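Local coordinates for erythrocyte membrane protein 1 (Plasmodium falciparum, PDB 6S8T), which probably binds the host cell-surface receptor ICAM-1 through its DBLbeta domain, the part present here, in the cytoadhesion of infected erythrocytes, at residues Q22-E25 against D26-E30; P244-Q247 against L248-W252. All coordinates share one frame; numbering follows the deposited sequence.

Contact 1: Q22-E25 against D26-E30; sequences QMHE and DAQTE
Asp-26 gives its backbone N to Gln-22 O, an i-to-i+4 bond of 3.1 Å with an N-H...O angle of 163°. Its carboxylate lies obliquely across the extended Gln-22 chain, OD2 standing 4.2 Å from Gln-22 CG, while the Gln-22 amide itself runs on to Glu-397. At Ala-27 the backbone N bonds Met-23 O, and the CB methyl rests 3.6 Å from the same Met-23 O; the Met-23 side chain packs elsewhere, on helix 388-402. These are successive bonds of one regular alpha-helix, 16-32, lying at the surface of the DBLbeta domain. Gln-28 N continues the pattern to His-24 O. Gln-28 swings its chain away from the backbone N (chi1 -170°) and bends at chi2, running alongside the imidazole, and its NE2 comes within 3.3 Å of His-24 CE1, approaching obliquely; ring and amide planes are 67° apart. The ring's polar hold lies outside the helix, ND1 being hydrogen-bonded to Tyr-290 OH. Thr-29 N closes on Glu-25 O at 3.0 Å, and Thr-29 CG2 sits 3.3 Å from this oxygen. Thr-29 OG1 instead turns back to Asp-26 O, above the carbonyl plane, on the same face as Glu-30 N, which also bonds that oxygen.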
# COMPACT_ATOMS: atom_id res chain seq x y z
N GLN A 22 -12.85 -10.92 -8.83
CA GLN A 22 -12.94 -11.22 -10.26
C GLN A 22 -11.57 -11.21 -10.91
O GLN A 22 -11.27 -12.07 -11.76
CB GLN A 22 -13.87 -10.21 -10.95
CG GLN A 22 -13.96 -10.37 -12.46
CD GLN A 22 -14.85 -9.32 -13.09
OE1 GLN A 22 -15.76 -8.80 -12.45
NE2 GLN A 22 -14.58 -8.99 -14.35
N MET A 23 -10.71 -10.26 -10.54
CA MET A 23 -9.35 -10.23 -11.07
C MET A 23 -8.56 -11.47 -10.66
O MET A 23 -7.76 -11.98 -11.45
CB MET A 23 -8.63 -8.96 -10.62
CG MET A 23 -9.30 -7.66 -11.05
SD MET A 23 -9.33 -7.40 -12.84
CE MET A 23 -10.28 -5.88 -12.95
N HIS A 24 -8.78 -11.97 -9.44
CA HIS A 24 -8.10 -13.18 -8.98
C HIS A 24 -8.50 -14.40 -9.80
O HIS A 24 -7.65 -15.23 -10.16
CB HIS A 24 -8.38 -13.43 -7.50
CG HIS A 24 -7.97 -14.79 -7.03
ND1 HIS A 24 -6.66 -15.22 -7.04
CD2 HIS A 24 -8.70 -15.81 -6.51
CE1 HIS A 24 -6.60 -16.45 -6.56
NE2 HIS A 24 -7.82 -16.83 -6.23
N GLU A 25 -9.80 -14.54 -10.09
CA GLU A 25 -10.25 -15.68 -10.88
C GLU A 25 -9.67 -15.65 -12.29
O GLU A 25 -9.24 -16.68 -12.81
CB GLU A 25 -11.78 -15.70 -10.94
CG GLU A 25 -12.46 -15.88 -9.59
CD GLU A 25 -12.02 -17.14 -8.87
OE1 GLU A 25 -11.64 -17.05 -7.69
OE2 GLU A 25 -12.06 -18.22 -9.49
N ASP A 26 -9.63 -14.46 -12.90
CA ASP A 26 -9.08 -14.34 -14.25
C ASP A 26 -7.60 -14.72 -14.29
O ASP A 26 -7.15 -15.39 -15.22
CB ASP A 26 -9.28 -12.92 -14.77
CG ASP A 26 -10.75 -12.56 -14.94
OD1 ASP A 26 -11.61 -13.45 -14.77
OD2 ASP A 26 -11.04 -11.38 -15.25
N ALA A 27 -6.84 -14.29 -13.28
CA ALA A 27 -5.43 -14.66 -13.21
C ALA A 27 -5.25 -16.15 -12.98
O ALA A 27 -4.31 -16.75 -13.52
CB ALA A 27 -4.72 -13.86 -12.11
N GLN A 28 -6.13 -16.76 -12.18
CA GLN A 28 -6.04 -18.19 -11.92
C GLN A 28 -6.25 -19.00 -13.20
O GLN A 28 -5.46 -19.90 -13.52
CB GLN A 28 -7.07 -18.59 -10.86
CG GLN A 28 -6.92 -20.00 -10.33
CD GLN A 28 -6.01 -20.08 -9.12
OE1 GLN A 28 -5.55 -21.16 -8.75
NE2 GLN A 28 -5.75 -18.94 -8.50
N THR A 29 -7.30 -18.68 -13.95
CA THR A 29 -7.60 -19.44 -15.16
C THR A 29 -6.55 -19.21 -16.24
O THR A 29 -6.21 -20.14 -16.98
CB THR A 29 -9.00 -19.08 -15.67
OG1 THR A 29 -9.03 -17.70 -16.04
CG2 THR A 29 -10.04 -19.33 -14.59
N GLU A 30 -6.04 -17.98 -16.36
CA GLU A 30 -5.03 -17.71 -17.38
C GLU A 30 -3.71 -18.41 -17.06
O GLU A 30 -2.99 -18.83 -17.97
CB GLU A 30 -4.82 -16.21 -17.54
CG GLU A 30 -5.91 -15.52 -18.34
CD GLU A 30 -5.95 -15.98 -19.79
OE1 GLU A 30 -4.88 -16.05 -20.43
OE2 GLU A 30 -7.06 -16.29 -20.29

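Contact 2: P244-Q247 against L248-W252; sequences PYKQ and LREDW
Two torsions carry Arg-249 back over the start of its helix: chi1 of -63° sets CG beside the backbone N, and a bend at chi3 (72°) turns the guanidinium toward Pro-244. There NH1 donates to Pro-244 O at 3.2 Å, with the oxygen at the guanidinium edge, only 9° out of its plane, and the donor in the carbonyl plane. The aliphatic part follows the first turn closely, CG lying 3.2 Å from Tyr-245 O and CD 4.1 Å from Tyr-245 CB. Tyr-245 occupies the N-cap position, but the carboxylate serving the first-turn amides comes from outside the helix, Asp-238 OD2 accepting from Leu-248 N and OD1, weakly, from Gln-247 N. Tyr-245 O accepts from Arg-249 N at 3.0 Å, the first of three i-to-i+4 bonds between the segments; Glu-250 N to Lys-246 O and Asp-251 N to Gln-247 O follow. Lys-246 and Glu-250 run side by side in the same direction, Lys-246 CG touching Glu-250 OE2 at 3.7 Å. Lys-246 NZ stays 4.5 Å from Glu-250 OE2, beyond a salt bridge; that oxygen is paired with Arg-196 instead, while buried Asp-251 has a salt bridge to Arg-34 and a hydrogen bond to Tyr-235. With Arg-249 NE bonded to Ile-193 O and NH2 to Gln-208 OE1, the N-terminal turn of helix 246-268 is set against helix 202-221, which Pro-244, Leu-248 and Arg-249 all touch, while Trp-252 reaches helix 137-163.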
# COMPACT_ATOMS: atom_id res chain seq x y z
N PRO A 244 9.82 -7.15 -17.93
CA PRO A 244 10.32 -8.40 -18.52
C PRO A 244 9.75 -9.62 -17.80
O PRO A 244 9.63 -9.64 -16.58
CB PRO A 244 11.84 -8.29 -18.34
CG PRO A 244 12.11 -6.83 -18.18
CD PRO A 244 10.91 -6.27 -17.47
N TYR A 245 9.40 -10.63 -18.59
CA TYR A 245 8.81 -11.88 -18.08
C TYR A 245 7.51 -11.61 -17.33
O TYR A 245 7.22 -12.25 -16.31
CB TYR A 245 9.80 -12.65 -17.21
CG TYR A 245 11.15 -12.85 -17.85
CD1 TYR A 245 11.35 -13.84 -18.81
CD2 TYR A 245 12.23 -12.05 -17.51
CE1 TYR A 245 12.58 -14.03 -19.40
CE2 TYR A 245 13.47 -12.23 -18.10
CZ TYR A 245 13.64 -13.22 -19.04
OH TYR A 245 14.87 -13.40 -19.63
N LYS A 246 6.71 -10.66 -17.83
CA LYS A 246 5.49 -10.25 -17.15
C LYS A 246 4.59 -11.44 -16.83
O LYS A 246 4.15 -11.60 -15.68
CB LYS A 246 4.73 -9.23 -18.01
CG LYS A 246 3.30 -8.98 -17.55
CD LYS A 246 2.40 -8.52 -18.69
CE LYS A 246 2.62 -7.05 -19.03
NZ LYS A 246 2.07 -6.16 -17.98
N GLN A 247 4.31 -12.28 -17.83
CA GLN A 247 3.38 -13.38 -17.63
C GLN A 247 3.95 -14.45 -16.71
O GLN A 247 3.24 -14.96 -15.83
CB GLN A 247 2.99 -13.99 -18.98
CG GLN A 247 2.24 -13.03 -19.90
CD GLN A 247 1.81 -13.68 -21.21
OE1 GLN A 247 0.66 -13.56 -21.62
NE2 GLN A 247 2.75 -14.37 -21.87
N LEU A 248 5.22 -14.80 -16.88
CA LEU A 248 5.84 -15.80 -16.02
C LEU A 248 5.85 -15.37 -14.56
O LEU A 248 5.72 -16.21 -13.66
CB LEU A 248 7.27 -16.09 -16.50
CG LEU A 248 8.01 -17.23 -15.80
CD1 LEU A 248 7.34 -18.57 -16.08
CD2 LEU A 248 9.47 -17.26 -16.22
N ARG A 249 6.01 -14.07 -14.30
CA ARG A 249 6.02 -13.58 -12.93
C ARG A 249 4.61 -13.48 -12.35
O ARG A 249 4.43 -13.68 -11.14
CB ARG A 249 6.74 -12.23 -12.87
CG ARG A 249 8.20 -12.32 -13.27
CD ARG A 249 8.77 -10.96 -13.63
NE ARG A 249 8.96 -10.10 -12.47
CZ ARG A 249 9.61 -8.94 -12.50
NH1 ARG A 249 10.12 -8.50 -13.64
NH2 ARG A 249 9.74 -8.22 -11.40
N GLU A 250 3.61 -13.16 -13.18
CA GLU A 250 2.23 -13.20 -12.72
C GLU A 250 1.81 -14.61 -12.34
O GLU A 250 1.14 -14.81 -11.32
CB GLU A 250 1.29 -12.65 -13.81
CG GLU A 250 1.33 -11.14 -13.99
CD GLU A 250 0.57 -10.65 -15.22
OE1 GLU A 250 0.15 -11.50 -16.05
OE2 GLU A 250 0.40 -9.43 -15.37
N ASP A 251 2.21 -15.61 -13.14
CA ASP A 251 1.82 -16.99 -12.87
C ASP A 251 2.52 -17.53 -11.63
O ASP A 251 1.91 -18.24 -10.82
CB ASP A 251 2.12 -17.86 -14.09
CG ASP A 251 1.25 -17.50 -15.30
OD1 ASP A 251 0.38 -16.62 -15.18
OD2 ASP A 251 1.45 -18.11 -16.37
N TRP A 252 3.81 -17.22 -11.46
CA TRP A 252 4.52 -17.65 -10.25
C TRP A 252 3.86 -17.09 -9.00
O TRP A 252 3.75 -17.78 -7.99
CB TRP A 252 5.99 -17.22 -10.31
CG TRP A 252 6.82 -17.76 -9.17
CD1 TRP A 252 7.55 -18.92 -9.16
CD2 TRP A 252 6.99 -17.17 -7.87
NE1 TRP A 252 8.17 -19.08 -7.95
CE2 TRP A 252 7.85 -18.02 -7.14
CE3 TRP A 252 6.51 -16.01 -7.26
CZ2 TRP A 252 8.23 -17.75 -5.82
CZ3 TRP A 252 6.89 -15.74 -5.96
CH2 TRP A 252 7.74 -16.60 -5.25

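How the contacts relate
Contact 1 comes first along the chain, within helix 16-32; contact 2 follows more than 200 residues later, at the start of helix 246-268. Their centres are 14 Å apart and their nearest atoms about 5 Å, so they do not touch, though both lie on the same side of the chain's centre, each 21 Å from it. Helix 246-268 nevertheless joins them: two residues beyond contact 2, its Glu-254 is touched by His-24, Ala-27 and Gln-28 of contact 1. Arg-34, just past helix 16-32, bridges to Asp-251. The N-terminal helix is thereby docked on a helix of the Duffy-binding region within this DBLbeta domain, about half helix and almost without strand.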